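Local coordinates for protein Poly(Beta-D-mannuronate) lyase (Pseudopedobacter saltans, PDB 7O79) that probably cleaves poly(beta-D-mannuronate) chains of alginate by elimination, as a polysaccharide lyase of family 6 built on a parallel beta-helix, at residues N269-D274 against N322-N327; E173-W178 against E209-K214; V58-E63 against E76-K81. All coordinates share one frame; numbering follows the deposited sequence.

Contact 1: residues N269-D274 against N322-N327; sequences NNYVRD and NNTFLN
N270 and N323 share one side-chain conformation: in both, CG stands anti to the carbonyl carbon (chi1 -58°), which lays the two amides side by side, pointing the same way, with planes only 5° apart. N323 OD1 thereby accepts twice, from N270 N at 2.9 Å and from N270 ND2, the two donors arriving from opposite faces of its plane. Asparagine suits this place, just before the strands of a beta-helix, because one amide offers both donor and acceptor: N323 ND2 goes on to V267 O, and N270 ND2 also serves I242 O. At the other end N327 has CG anti to its backbone N (chi1 -169°), sending ND2 to D274 OD1; the 2.5 Å between them is unusually short, so the exact length is doubtful. That oxygen receives N327 on its anti side and R273 NH2 on its syn side, while R273 NE bonds D274 OD2 at 2.7 Å in a side-on salt bridge. D274 and N327 both adopt the left-handed backbone conformation that Asp and Asn tolerate well. Between these ends the parallel strands exchange regular bonds, such as V272 N to T324 O at 2.8 Å. On one face Y271 CE1 meets T324 CG2 at 3.8 Å at a slant, and L326 CB lies over one face of the R273 guanidinium. The other face is apolar, V272 CB touching F325 CD1 at 3.8 Å. Strand 241-248 continues the pairing beyond Y271 and R273, and strand 356-364 flanks the opposite side, where N360 OD1 accepts from N323 N and I361 packs on T324 and L326. The C-terminal residues G437 to I440 run alongside, bonding N269, N322 and T324.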
ATOM      1  N   ASN A 269       8.389  -5.576 -14.415  1.00 25.66           N
ATOM      2  CA  ASN A 269       7.892  -6.952 -14.342  1.00 24.34           C
ATOM      3  C   ASN A 269       6.509  -7.061 -13.713  1.00 24.37           C
ATOM      4  O   ASN A 269       6.193  -8.073 -13.078  1.00 23.70           O
ATOM      5  CB  ASN A 269       8.886  -7.857 -13.608  1.00 29.18           C
ATOM      6  CG  ASN A 269      10.165  -8.057 -14.400  1.00 35.29           C
ATOM      7  OD1 ASN A 269      10.113  -8.326 -15.601  1.00 30.50           O
ATOM      8  ND2 ASN A 269      11.312  -7.911 -13.743  1.00 31.38           N
ATOM      9  N   ASN A 270       5.660  -6.056 -13.916  1.00 21.04           N
ATOM     10  CA  ASN A 270       4.271  -6.116 -13.471  1.00 22.47           C
ATOM     11  C   ASN A 270       3.360  -6.622 -14.586  1.00 21.13           C
ATOM     12  O   ASN A 270       3.519  -6.259 -15.752  1.00 22.95           O
ATOM     13  CB  ASN A 270       3.798  -4.740 -12.982  1.00 21.62           C
ATOM     14  CG  ASN A 270       4.674  -4.204 -11.846  1.00 21.49           C
ATOM     15  OD1 ASN A 270       4.616  -4.710 -10.727  1.00 21.41           O
ATOM     16  ND2 ASN A 270       5.518  -3.224 -12.146  1.00 19.79           N
ATOM     17  N   TYR A 271       2.394  -7.452 -14.215  1.00 22.67           N
ATOM     18  CA  TYR A 271       1.407  -7.997 -15.145  1.00 25.58           C
ATOM     19  C   TYR A 271       0.023  -7.465 -14.785  1.00 22.72           C
ATOM     20  O   TYR A 271      -0.528  -7.820 -13.736  1.00 26.11           O
ATOM     21  CB  TYR A 271       1.434  -9.517 -15.101  1.00 22.17           C
ATOM     22  CG  TYR A 271       0.581 -10.180 -16.154  1.00 25.26           C
ATOM     23  CD1 TYR A 271       1.113 -10.473 -17.401  1.00 24.40           C
ATOM     24  CD2 TYR A 271      -0.721 -10.566 -15.888  1.00 28.85           C
ATOM     25  CE1 TYR A 271       0.370 -11.095 -18.367  1.00 31.20           C
ATOM     26  CE2 TYR A 271      -1.484 -11.199 -16.856  1.00 30.81           C
ATOM     27  CZ  TYR A 271      -0.926 -11.453 -18.098  1.00 26.65           C
ATOM     28  OH  TYR A 271      -1.643 -12.076 -19.079  1.00 30.52           O
ATOM     29  N   VAL A 272      -0.539  -6.625 -15.651  1.00 24.25           N
ATOM     30  CA  VAL A 272      -1.838  -5.993 -15.429  1.00 23.16           C
ATOM     31  C   VAL A 272      -2.756  -6.384 -16.577  1.00 26.36           C
ATOM     32  O   VAL A 272      -2.382  -6.239 -17.749  1.00 24.12           O
ATOM     33  CB  VAL A 272      -1.715  -4.458 -15.334  1.00 24.76           C
ATOM     34  CG1 VAL A 272      -3.075  -3.813 -15.103  1.00 22.44           C
ATOM     35  CG2 VAL A 272      -0.731  -4.076 -14.223  1.00 22.08           C
ATOM     36  N   ARG A 273      -3.956  -6.865 -16.249  1.00 24.59           N
ATOM     37  CA  ARG A 273      -4.882  -7.194 -17.317  1.00 27.17           C
ATOM     38  C   ARG A 273      -6.326  -7.073 -16.853  1.00 26.10           C
ATOM     39  O   ARG A 273      -6.641  -7.255 -15.674  1.00 24.72           O
ATOM     40  CB  ARG A 273      -4.589  -8.587 -17.885  1.00 26.98           C
ATOM     41  CG  ARG A 273      -4.762  -9.740 -16.915  1.00 28.35           C
ATOM     42  CD  ARG A 273      -4.964 -11.052 -17.686  1.00 30.94           C
ATOM     43  NE  ARG A 273      -5.990 -10.884 -18.708  1.00 29.47           N
ATOM     44  CZ  ARG A 273      -5.816 -11.041 -20.020  1.00 35.06           C
ATOM     45  NH1 ARG A 273      -4.628 -11.383 -20.511  1.00 34.45           N
ATOM     46  NH2 ARG A 273      -6.851 -10.846 -20.847  1.00 32.44           N
ATOM     47  N   ASP A 274      -7.193  -6.723 -17.808  1.00 25.66           N
ATOM     48  CA  ASP A 274      -8.646  -6.672 -17.598  1.00 24.24           C
ATOM     49  C   ASP A 274      -8.997  -5.675 -16.502  1.00 26.53           C
ATOM     50  O   ASP A 274      -9.843  -5.928 -15.642  1.00 25.18           O
ATOM     51  CB  ASP A 274      -9.242  -8.049 -17.279  1.00 25.47           C
ATOM     52  CG  ASP A 274      -8.669  -9.170 -18.143  1.00 27.88           C
ATOM     53  OD1 ASP A 274      -8.589  -9.004 -19.371  1.00 28.13           O
ATOM     54  OD2 ASP A 274      -8.345 -10.248 -17.600  1.00 28.65           O
ATOM     55  N   ASN A 322       9.578  -3.594 -19.037  1.00 21.74           N
ATOM     56  CA  ASN A 322       9.230  -5.016 -18.964  1.00 23.47           C
ATOM     57  C   ASN A 322       7.951  -5.267 -18.184  1.00 24.24           C
ATOM     58  O   ASN A 322       7.871  -6.209 -17.390  1.00 23.12           O
ATOM     59  CB  ASN A 322      10.367  -5.831 -18.360  1.00 27.34           C
ATOM     60  CG  ASN A 322      11.551  -5.916 -19.279  1.00 32.28           C
ATOM     61  OD1 ASN A 322      12.636  -5.450 -18.955  1.00 32.67           O
ATOM     62  ND2 ASN A 322      11.346  -6.527 -20.446  1.00 32.84           N
ATOM     63  N   ASN A 323       6.954  -4.414 -18.393  1.00 21.40           N
ATOM     64  CA  ASN A 323       5.628  -4.631 -17.837  1.00 22.08           C
ATOM     65  C   ASN A 323       4.679  -5.092 -18.935  1.00 23.13           C
ATOM     66  O   ASN A 323       4.942  -4.922 -20.126  1.00 21.57           O
ATOM     67  CB  ASN A 323       5.085  -3.355 -17.181  1.00 20.87           C
ATOM     68  CG  ASN A 323       5.990  -2.827 -16.063  1.00 21.98           C
ATOM     69  OD1 ASN A 323       6.000  -3.371 -14.953  1.00 21.78           O
ATOM     70  ND2 ASN A 323       6.742  -1.757 -16.348  1.00 19.79           N
ATOM     71  N   THR A 324       3.554  -5.667 -18.518  1.00 21.23           N
ATOM     72  CA  THR A 324       2.521  -6.097 -19.450  1.00 21.58           C
ATOM     73  C   THR A 324       1.191  -5.504 -19.014  1.00 21.14           C
ATOM     74  O   THR A 324       0.799  -5.652 -17.852  1.00 22.86           O
ATOM     75  CB  THR A 324       2.464  -7.622 -19.509  1.00 24.24           C
ATOM     76  OG1 THR A 324       3.727  -8.101 -19.981  1.00 23.32           O
ATOM     77  CG2 THR A 324       1.352  -8.105 -20.417  1.00 23.01           C
ATOM     78  N   PHE A 325       0.527  -4.807 -19.938  1.00 19.97           N
ATOM     79  CA  PHE A 325      -0.782  -4.187 -19.708  1.00 22.77           C
ATOM     80  C   PHE A 325      -1.759  -4.663 -20.786  1.00 20.30           C
ATOM     81  O   PHE A 325      -1.795  -4.100 -21.886  1.00 24.41           O
ATOM     82  CB  PHE A 325      -0.681  -2.656 -19.724  1.00 22.32           C
ATOM     83  CG  PHE A 325       0.427  -2.102 -18.867  1.00 21.90           C
ATOM     84  CD1 PHE A 325       0.290  -2.040 -17.476  1.00 22.27           C
ATOM     85  CD2 PHE A 325       1.600  -1.640 -19.443  1.00 20.02           C
ATOM     86  CE1 PHE A 325       1.320  -1.527 -16.672  1.00 24.40           C
ATOM     87  CE2 PHE A 325       2.639  -1.131 -18.639  1.00 21.56           C
ATOM     88  CZ  PHE A 325       2.501  -1.085 -17.261  1.00 20.19           C
ATOM     89  N   LEU A 326      -2.600  -5.642 -20.481  1.00 21.53           N
ATOM     90  CA  LEU A 326      -3.436  -6.235 -21.520  1.00 24.05           C
ATOM     91  C   LEU A 326      -4.916  -6.014 -21.256  1.00 23.00           C
ATOM     92  O   LEU A 326      -5.375  -6.109 -20.116  1.00 22.68           O
ATOM     93  CB  LEU A 326      -3.157  -7.733 -21.674  1.00 23.56           C
ATOM     94  CG  LEU A 326      -1.761  -8.065 -22.211  1.00 25.81           C
ATOM     95  CD1 LEU A 326      -1.421  -9.538 -21.945  1.00 31.84           C
ATOM     96  CD2 LEU A 326      -1.637  -7.720 -23.672  1.00 25.09           C
ATOM     97  N   ASN A 327      -5.662  -5.722 -22.324  1.00 22.26           N
ATOM     98  CA  ASN A 327      -7.129  -5.657 -22.248  1.00 22.08           C
ATOM     99  C   ASN A 327      -7.581  -4.604 -21.238  1.00 22.10           C
ATOM    100  O   ASN A 327      -8.538  -4.805 -20.491  1.00 23.68           O
ATOM    101  CB  ASN A 327      -7.715  -7.039 -21.927  1.00 25.00           C
ATOM    102  CG  ASN A 327      -9.235  -7.112 -22.090  1.00 26.19           C
ATOM    103  OD1 ASN A 327      -9.830  -6.466 -22.965  1.00 26.01           O
ATOM    104  ND2 ASN A 327      -9.864  -7.921 -21.252  1.00 23.73           N
TER

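Contact 2: residues E173-W178 against E209-K214; sequences EIFRIW and EIISLK
K214 runs alongside W178: its CG lies anti to the carbonyl carbon (chi1 -71°) and the chain stays extended from there, bringing K214 CD to the ring's edge, 3.8 Å from W178 NE1. A water in the ring plane links NE1 to K214 NZ. Another water accepts from K214 NZ at 2.7 Å and donates to E173 OE1 and S212 OG, joining three polar ends. Serine, short and carrying a hydroxyl, both accepts from this water and donates: S212 OG gives a hydrogen bond to E209 OE2 at 2.6 Å. Over one face of the indole lies R176 NE, offset toward the rim, with R176 NH2 bonded to Y118 OH. The backbone sets the register. I210 O, at a corner of the chain, accepts from both I174 N and F175 N, and I177 N reaches S212 O at 2.9 Å. Branched and aromatic residues fill the other face: F175 beside I211, and I177 CG1 against L213 CD2 at 3.8 Å. This is parallel pairing between strands of the beta-helix: strand 144-146 borders 173-178 and strand 230-236 borders 209-214, R235 touching K214, while strands 194-201 and 219-226 pack against the apolar side.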
ATOM      1  N   GLU A 173      -7.922   3.433   2.170  1.00 22.77           N
ATOM      2  CA  GLU A 173      -6.910   2.641   1.488  1.00 22.06           C
ATOM      3  C   GLU A 173      -6.734   1.302   2.190  1.00 23.29           C
ATOM      4  O   GLU A 173      -7.113   1.125   3.354  1.00 22.92           O
ATOM      5  CB  GLU A 173      -5.564   3.382   1.470  1.00 22.76           C
ATOM      6  CG  GLU A 173      -5.608   4.775   0.842  1.00 23.09           C
ATOM      7  CD  GLU A 173      -5.943   5.881   1.827  1.00 25.25           C
ATOM      8  OE1 GLU A 173      -5.637   7.052   1.516  1.00 22.96           O
ATOM      9  OE2 GLU A 173      -6.510   5.584   2.908  1.00 24.70           O
ATOM     10  N   ILE A 174      -6.144   0.342   1.479  1.00 21.95           N
ATOM     11  CA  ILE A 174      -5.737  -0.871   2.189  1.00 20.04           C
ATOM     12  C   ILE A 174      -4.411  -0.640   2.910  1.00 22.35           C
ATOM     13  O   ILE A 174      -4.236  -1.064   4.063  1.00 22.32           O
ATOM     14  CB  ILE A 174      -5.672  -2.075   1.234  1.00 20.29           C
ATOM     15  CG1 ILE A 174      -7.000  -2.233   0.474  1.00 20.95           C
ATOM     16  CG2 ILE A 174      -5.381  -3.351   2.031  1.00 19.06           C
ATOM     17  CD1 ILE A 174      -8.267  -2.126   1.365  1.00 18.57           C
ATOM     18  N   PHE A 175      -3.477   0.062   2.260  1.00 18.38           N
ATOM     19  CA  PHE A 175      -2.187   0.453   2.822  1.00 19.07           C
ATOM     20  C   PHE A 175      -1.987   1.946   2.592  1.00 19.64           C
ATOM     21  O   PHE A 175      -2.157   2.418   1.464  1.00 21.04           O
ATOM     22  CB  PHE A 175      -1.025  -0.300   2.146  1.00 19.74           C
ATOM     23  CG  PHE A 175      -0.869  -1.748   2.560  1.00 17.44           C
ATOM     24  CD1 PHE A 175      -1.599  -2.751   1.935  1.00 21.24           C
ATOM     25  CD2 PHE A 175       0.073  -2.107   3.519  1.00 22.25           C
ATOM     26  CE1 PHE A 175      -1.429  -4.102   2.298  1.00 21.39           C
ATOM     27  CE2 PHE A 175       0.269  -3.456   3.882  1.00 19.46           C
ATOM     28  CZ  PHE A 175      -0.482  -4.447   3.261  1.00 17.76           C
ATOM     29  N   ARG A 176      -1.606   2.685   3.635  1.00 22.86           N
ATOM     30  CA  ARG A 176      -1.155   4.067   3.489  1.00 21.52           C
ATOM     31  C   ARG A 176       0.183   4.217   4.212  1.00 21.65           C
ATOM     32  O   ARG A 176       0.249   4.049   5.432  1.00 24.51           O
ATOM     33  CB  ARG A 176      -2.200   5.062   4.021  1.00 21.48           C
ATOM     34  CG  ARG A 176      -1.766   6.527   3.889  1.00 20.27           C
ATOM     35  CD  ARG A 176      -2.824   7.548   4.383  1.00 24.16           C
ATOM     36  NE  ARG A 176      -3.034   7.488   5.827  1.00 27.25           N
ATOM     37  CZ  ARG A 176      -4.139   7.897   6.442  1.00 30.34           C
ATOM     38  NH1 ARG A 176      -5.134   8.438   5.744  1.00 27.06           N
ATOM     39  NH2 ARG A 176      -4.234   7.797   7.761  1.00 29.34           N
ATOM     40  N   ILE A 177       1.249   4.514   3.460  1.00 20.23           N
ATOM     41  CA  ILE A 177       2.621   4.491   3.976  1.00 21.03           C
ATOM     42  C   ILE A 177       3.151   5.916   4.076  1.00 22.30           C
ATOM     43  O   ILE A 177       3.674   6.476   3.104  1.00 21.24           O
ATOM     44  CB  ILE A 177       3.559   3.626   3.124  1.00 19.82           C
ATOM     45  CG1 ILE A 177       2.882   2.307   2.734  1.00 21.35           C
ATOM     46  CG2 ILE A 177       4.907   3.437   3.852  1.00 19.49           C
ATOM     47  CD1 ILE A 177       2.498   1.461   3.944  1.00 19.05           C
ATOM     48  N   TRP A 178       3.095   6.476   5.280  1.00 20.28           N
ATOM     49  CA  TRP A 178       3.766   7.733   5.559  1.00 20.97           C
ATOM     50  C   TRP A 178       5.223   7.468   5.923  1.00 21.99           C
ATOM     51  O   TRP A 178       5.640   6.322   6.133  1.00 20.53           O
ATOM     52  CB  TRP A 178       3.089   8.465   6.715  1.00 22.03           C
ATOM     53  CG  TRP A 178       1.715   9.019   6.421  1.00 25.74           C
ATOM     54  CD1 TRP A 178       1.243   9.505   5.230  1.00 27.13           C
ATOM     55  CD2 TRP A 178       0.653   9.164   7.365  1.00 26.36           C
ATOM     56  NE1 TRP A 178      -0.068   9.936   5.374  1.00 27.42           N
ATOM     57  CE2 TRP A 178      -0.448   9.742   6.680  1.00 30.20           C
ATOM     58  CE3 TRP A 178       0.525   8.871   8.734  1.00 25.96           C
ATOM     59  CZ2 TRP A 178      -1.664  10.022   7.316  1.00 29.33           C
ATOM     60  CZ3 TRP A 178      -0.690   9.151   9.368  1.00 29.37           C
ATOM     61  CH2 TRP A 178      -1.768   9.722   8.653  1.00 29.32           C
ATOM     62  N   GLU A 209      -7.098   4.444  -4.230  1.00 20.87           N
ATOM     63  CA  GLU A 209      -5.734   3.998  -3.987  1.00 23.40           C
ATOM     64  C   GLU A 209      -5.817   2.764  -3.103  1.00 22.08           C
ATOM     65  O   GLU A 209      -6.102   2.870  -1.912  1.00 21.17           O
ATOM     66  CB  GLU A 209      -4.907   5.113  -3.362  1.00 21.26           C
ATOM     67  CG  GLU A 209      -4.930   6.368  -4.204  1.00 23.42           C
ATOM     68  CD  GLU A 209      -3.959   7.437  -3.720  1.00 28.94           C
ATOM     69  OE1 GLU A 209      -4.176   8.632  -4.038  1.00 31.15           O
ATOM     70  OE2 GLU A 209      -2.980   7.087  -3.023  1.00 29.16           O
ATOM     71  N   ILE A 210      -5.630   1.587  -3.713  1.00 21.65           N
ATOM     72  CA  ILE A 210      -5.536   0.347  -2.945  1.00 21.06           C
ATOM     73  C   ILE A 210      -4.342   0.421  -2.011  1.00 20.79           C
ATOM     74  O   ILE A 210      -4.447   0.194  -0.796  1.00 18.36           O
ATOM     75  CB  ILE A 210      -5.403  -0.862  -3.895  1.00 22.79           C
ATOM     76  CG1 ILE A 210      -6.600  -0.971  -4.839  1.00 24.00           C
ATOM     77  CG2 ILE A 210      -5.244  -2.159  -3.067  1.00 22.84           C
ATOM     78  CD1 ILE A 210      -6.390  -1.993  -5.976  1.00 20.95           C
ATOM     79  N   ILE A 211      -3.179   0.707  -2.587  1.00 21.12           N
ATOM     80  CA  ILE A 211      -1.937   0.989  -1.878  1.00 20.91           C
ATOM     81  C   ILE A 211      -1.612   2.451  -2.144  1.00 21.58           C
ATOM     82  O   ILE A 211      -1.705   2.916  -3.286  1.00 23.34           O
ATOM     83  CB  ILE A 211      -0.805   0.056  -2.348  1.00 20.03           C
ATOM     84  CG1 ILE A 211      -1.052  -1.364  -1.832  1.00 20.17           C
ATOM     85  CG2 ILE A 211       0.569   0.573  -1.889  1.00 20.77           C
ATOM     86  CD1 ILE A 211      -0.234  -2.456  -2.535  1.00 22.42           C
ATOM     87  N   SER A 212      -1.292   3.190  -1.092  1.00 21.96           N
ATOM     88  CA  SER A 212      -0.959   4.604  -1.214  1.00 19.82           C
ATOM     89  C   SER A 212       0.408   4.813  -0.581  1.00 20.89           C
ATOM     90  O   SER A 212       0.536   4.838   0.647  1.00 23.94           O
ATOM     91  CB  SER A 212      -2.031   5.479  -0.571  1.00 22.21           C
ATOM     92  OG  SER A 212      -1.733   6.856  -0.720  1.00 21.28           O
ATOM     93  N   LEU A 213       1.428   4.967  -1.423  1.00 20.36           N
ATOM     94  CA  LEU A 213       2.763   5.330  -0.967  1.00 19.95           C
ATOM     95  C   LEU A 213       2.864   6.848  -0.847  1.00 19.49           C
ATOM     96  O   LEU A 213       2.642   7.570  -1.820  1.00 21.16           O
ATOM     97  CB  LEU A 213       3.834   4.792  -1.913  1.00 17.98           C
ATOM     98  CG  LEU A 213       3.713   3.305  -2.281  1.00 20.05           C
ATOM     99  CD1 LEU A 213       4.882   2.867  -3.159  1.00 20.04           C
ATOM    100  CD2 LEU A 213       3.660   2.470  -1.004  1.00 18.65           C
ATOM    101  N   LYS A 214       3.214   7.323   0.342  1.00 20.68           N
ATOM    102  CA  LYS A 214       3.424   8.738   0.630  1.00 20.69           C
ATOM    103  C   LYS A 214       4.744   8.926   1.363  1.00 23.51           C
ATOM    104  O   LYS A 214       4.815   9.574   2.410  1.00 24.24           O
ATOM    105  CB  LYS A 214       2.264   9.286   1.454  1.00 23.98           C
ATOM    106  CG  LYS A 214       0.954   9.412   0.672  1.00 20.95           C
ATOM    107  CD  LYS A 214      -0.147  10.011   1.552  1.00 25.82           C
ATOM    108  CE  LYS A 214      -1.340  10.472   0.701  1.00 26.48           C
ATOM    109  NZ  LYS A 214      -2.549  10.777   1.529  1.00 32.77           N
TER
HETATM  110  O   HOH W   1      -3.321   8.195   1.287  1.00 28.01           O
HETATM  111  O   HOH W   2      -2.098  11.688   3.823  1.00 31.09           O

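Contact 3: residues V58-E63 against E76-K81; sequences VMLSGE and EGLLFK
The F80 ring carries L60 over one face: L60 CD1 stands 4.1 Å from the F80 ring centroid, 29° off the normal, a CH-pi contact. The nearest ring atom to that methyl is F80 CZ. I105 of strand 99-106 also touches the phenyl group. One methyl of L60, CD1, meets both the F80 face and L78 CD1, the latter at 3.6 Å, which a branched aliphatic side chain does well; V58 CG1 lies beside L78 CD2. The backbones match as parallel strands of the beta-helix, L60 N giving to L79 O at 2.8 Å and K81 N to L60 O at 3.2 Å, although the strand axes diverge by 33°. On the face bearing M59 and L79, the M59 chain is bent at its thioether bond (chi3 -75°), swinging CE onto K81 CD at 3.6 Å and near L79 CD2. Methionine's flexible thioether lets its methyl rest on the lysine methylenes as the chains cross. S61 CB touches K81 O at 3.3 Å, whereas S61 OG turns to E30 of the neighbouring strand 29-32. W454, near the C terminus, also packs on L79. Backbone bonds thus pair the strands, while the side chains across the contact add apolar packing; no ion pair joins the segments.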
ATOM      1  N   VAL A  58      -9.216 -18.640  19.710  1.00 34.13           N
ATOM      2  CA  VAL A  58      -9.263 -17.567  20.689  1.00 31.56           C
ATOM      3  C   VAL A  58      -9.851 -16.351  19.993  1.00 34.39           C
ATOM      4  O   VAL A  58      -9.245 -15.830  19.050  1.00 33.90           O
ATOM      5  CB  VAL A  58      -7.864 -17.248  21.235  1.00 35.75           C
ATOM      6  CG1 VAL A  58      -7.865 -15.905  21.935  1.00 28.90           C
ATOM      7  CG2 VAL A  58      -7.382 -18.366  22.162  1.00 36.12           C
ATOM      8  N   MET A  59     -11.021 -15.889  20.444  1.00 33.12           N
ATOM      9  CA  MET A  59     -11.706 -14.798  19.755  1.00 33.02           C
ATOM     10  C   MET A  59     -11.775 -13.591  20.684  1.00 34.86           C
ATOM     11  O   MET A  59     -12.430 -13.634  21.735  1.00 34.46           O
ATOM     12  CB  MET A  59     -13.092 -15.217  19.262  1.00 34.40           C
ATOM     13  CG  MET A  59     -13.871 -14.079  18.593  1.00 34.46           C
ATOM     14  SD  MET A  59     -15.643 -14.331  18.441  1.00 38.38           S
ATOM     15  CE  MET A  59     -15.726 -15.507  17.114  1.00 38.80           C
ATOM     16  N   LEU A  60     -11.083 -12.524  20.296  1.00 28.30           N
ATOM     17  CA  LEU A  60     -11.067 -11.272  21.033  1.00 30.11           C
ATOM     18  C   LEU A  60     -12.198 -10.389  20.512  1.00 31.97           C
ATOM     19  O   LEU A  60     -12.197 -10.005  19.338  1.00 29.32           O
ATOM     20  CB  LEU A  60      -9.703 -10.596  20.878  1.00 30.57           C
ATOM     21  CG  LEU A  60      -8.617 -11.246  21.745  1.00 31.53           C
ATOM     22  CD1 LEU A  60      -7.239 -11.133  21.142  1.00 36.55           C
ATOM     23  CD2 LEU A  60      -8.639 -10.590  23.120  1.00 33.73           C
ATOM     24  N   SER A  61     -13.160 -10.071  21.381  1.00 33.21           N
ATOM     25  CA  SER A  61     -14.429  -9.461  20.990  1.00 30.42           C
ATOM     26  C   SER A  61     -14.664  -8.187  21.802  1.00 31.40           C
ATOM     27  O   SER A  61     -13.838  -7.791  22.635  1.00 29.84           O
ATOM     28  CB  SER A  61     -15.571 -10.464  21.183  1.00 36.43           C
ATOM     29  OG  SER A  61     -15.674 -10.803  22.557  1.00 37.06           O
ATOM     30  N   GLY A  62     -15.807  -7.540  21.562  1.00 30.03           N
ATOM     31  CA  GLY A  62     -16.049  -6.270  22.229  1.00 35.46           C
ATOM     32  C   GLY A  62     -14.982  -5.279  21.809  1.00 34.81           C
ATOM     33  O   GLY A  62     -14.435  -5.360  20.712  1.00 31.67           O
ATOM     34  N   GLU A  63     -14.638  -4.350  22.700  1.00 33.50           N
ATOM     35  CA  GLU A  63     -13.489  -3.503  22.420  1.00 33.10           C
ATOM     36  C   GLU A  63     -12.206  -4.166  22.903  1.00 32.42           C
ATOM     37  O   GLU A  63     -11.649  -3.857  23.961  1.00 33.84           O
ATOM     38  CB  GLU A  63     -13.655  -2.084  22.938  1.00 36.32           C
ATOM     39  CG  GLU A  63     -14.733  -1.459  22.118  1.00 41.79           C
ATOM     40  CD  GLU A  63     -15.001  -0.051  22.423  1.00 44.28           C
ATOM     41  OE1 GLU A  63     -14.384   0.431  23.387  1.00 52.39           O
ATOM     42  OE2 GLU A  63     -15.721   0.581  21.627  1.00 52.31           O
ATOM     43  N   GLU A  76       0.786 -14.733  17.960  1.00 25.03           N
ATOM     44  CA  GLU A  76       0.397 -15.734  16.975  1.00 26.41           C
ATOM     45  C   GLU A  76      -1.012 -16.243  17.225  1.00 29.15           C
ATOM     46  O   GLU A  76      -1.408 -16.451  18.373  1.00 26.53           O
ATOM     47  CB  GLU A  76       1.344 -16.929  16.995  1.00 33.43           C
ATOM     48  CG  GLU A  76       2.793 -16.559  17.007  1.00 36.18           C
ATOM     49  CD  GLU A  76       3.664 -17.674  16.500  1.00 43.67           C
ATOM     50  OE1 GLU A  76       4.224 -17.538  15.393  1.00 50.83           O
ATOM     51  OE2 GLU A  76       3.784 -18.692  17.217  1.00 47.60           O
ATOM     52  N   GLY A  77      -1.755 -16.467  16.138  1.00 25.21           N
ATOM     53  CA  GLY A  77      -2.947 -17.296  16.196  1.00 29.51           C
ATOM     54  C   GLY A  77      -4.224 -16.675  16.724  1.00 32.35           C
ATOM     55  O   GLY A  77      -5.169 -17.418  17.022  1.00 30.11           O
ATOM     56  N   LEU A  78      -4.310 -15.347  16.826  1.00 27.24           N
ATOM     57  CA  LEU A  78      -5.497 -14.701  17.376  1.00 28.52           C
ATOM     58  C   LEU A  78      -6.570 -14.453  16.308  1.00 27.17           C
ATOM     59  O   LEU A  78      -6.313 -14.489  15.108  1.00 29.32           O
ATOM     60  CB  LEU A  78      -5.134 -13.379  18.055  1.00 27.61           C
ATOM     61  CG  LEU A  78      -4.072 -13.466  19.151  1.00 29.73           C
ATOM     62  CD1 LEU A  78      -3.961 -12.141  19.906  1.00 28.53           C
ATOM     63  CD2 LEU A  78      -4.406 -14.625  20.096  1.00 29.24           C
ATOM     64  N   LEU A  79      -7.796 -14.225  16.772  1.00 28.53           N
ATOM     65  CA  LEU A  79      -8.902 -13.806  15.920  1.00 29.58           C
ATOM     66  C   LEU A  79      -9.608 -12.639  16.597  1.00 30.13           C
ATOM     67  O   LEU A  79      -9.977 -12.730  17.775  1.00 29.01           O
ATOM     68  CB  LEU A  79      -9.889 -14.956  15.655  1.00 32.39           C
ATOM     69  CG  LEU A  79     -11.275 -14.609  15.066  1.00 32.66           C
ATOM     70  CD1 LEU A  79     -11.215 -14.091  13.625  1.00 27.52           C
ATOM     71  CD2 LEU A  79     -12.198 -15.819  15.129  1.00 33.22           C
ATOM     72  N   PHE A  80      -9.749 -11.534  15.868  1.00 30.13           N
ATOM     73  CA  PHE A  80     -10.524 -10.381  16.308  1.00 25.04           C
ATOM     74  C   PHE A  80     -11.841 -10.384  15.543  1.00 29.62           C
ATOM     75  O   PHE A  80     -11.851 -10.271  14.309  1.00 31.59           O
ATOM     76  CB  PHE A  80      -9.769  -9.074  16.074  1.00 27.00           C
ATOM     77  CG  PHE A  80      -8.592  -8.889  16.979  1.00 31.52           C
ATOM     78  CD1 PHE A  80      -7.388  -9.519  16.705  1.00 30.89           C
ATOM     79  CD2 PHE A  80      -8.687  -8.104  18.109  1.00 27.69           C
ATOM     80  CE1 PHE A  80      -6.294  -9.359  17.534  1.00 28.98           C
ATOM     81  CE2 PHE A  80      -7.588  -7.938  18.951  1.00 33.14           C
ATOM     82  CZ  PHE A  80      -6.391  -8.570  18.652  1.00 32.52           C
ATOM     83  N   LYS A  81     -12.945 -10.527  16.270  1.00 29.05           N
ATOM     84  CA  LYS A  81     -14.239 -10.764  15.646  1.00 33.44           C
ATOM     85  C   LYS A  81     -15.317 -10.489  16.684  1.00 34.67           C
ATOM     86  O   LYS A  81     -15.067 -10.584  17.889  1.00 35.56           O
ATOM     87  CB  LYS A  81     -14.322 -12.200  15.103  1.00 31.81           C
ATOM     88  CG  LYS A  81     -15.619 -12.590  14.382  1.00 33.47           C
ATOM     89  CD  LYS A  81     -15.478 -14.000  13.824  1.00 36.74           C
ATOM     90  CE  LYS A  81     -16.771 -14.553  13.240  1.00 40.90           C
ATOM     91  NZ  LYS A  81     -17.249 -13.842  12.030  1.00 46.98           N
TER

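In the fold
From the N terminus, contact 3 closes first, bringing 76-81 beside 58-63 after a short excursion through strand 65-68. Contact 2 follows, its 30 intervening residues containing strand 194-201, and contact 1 comes last, enclosing 47 residues with strand 280-283 and the small hairpin of 299-300 and 308-309. The three run in series: none nests in or crosses another. Each joins parallel strands in the beta-helix. In space the centre of contact 2 lies about 4 Å from the centre of the chain, with contacts 1 and 3 on opposite sides of it, their centres about 38 Å apart. Contact 2 belongs to the run of strands from 35-38 to 371-373, which neither of the others enters.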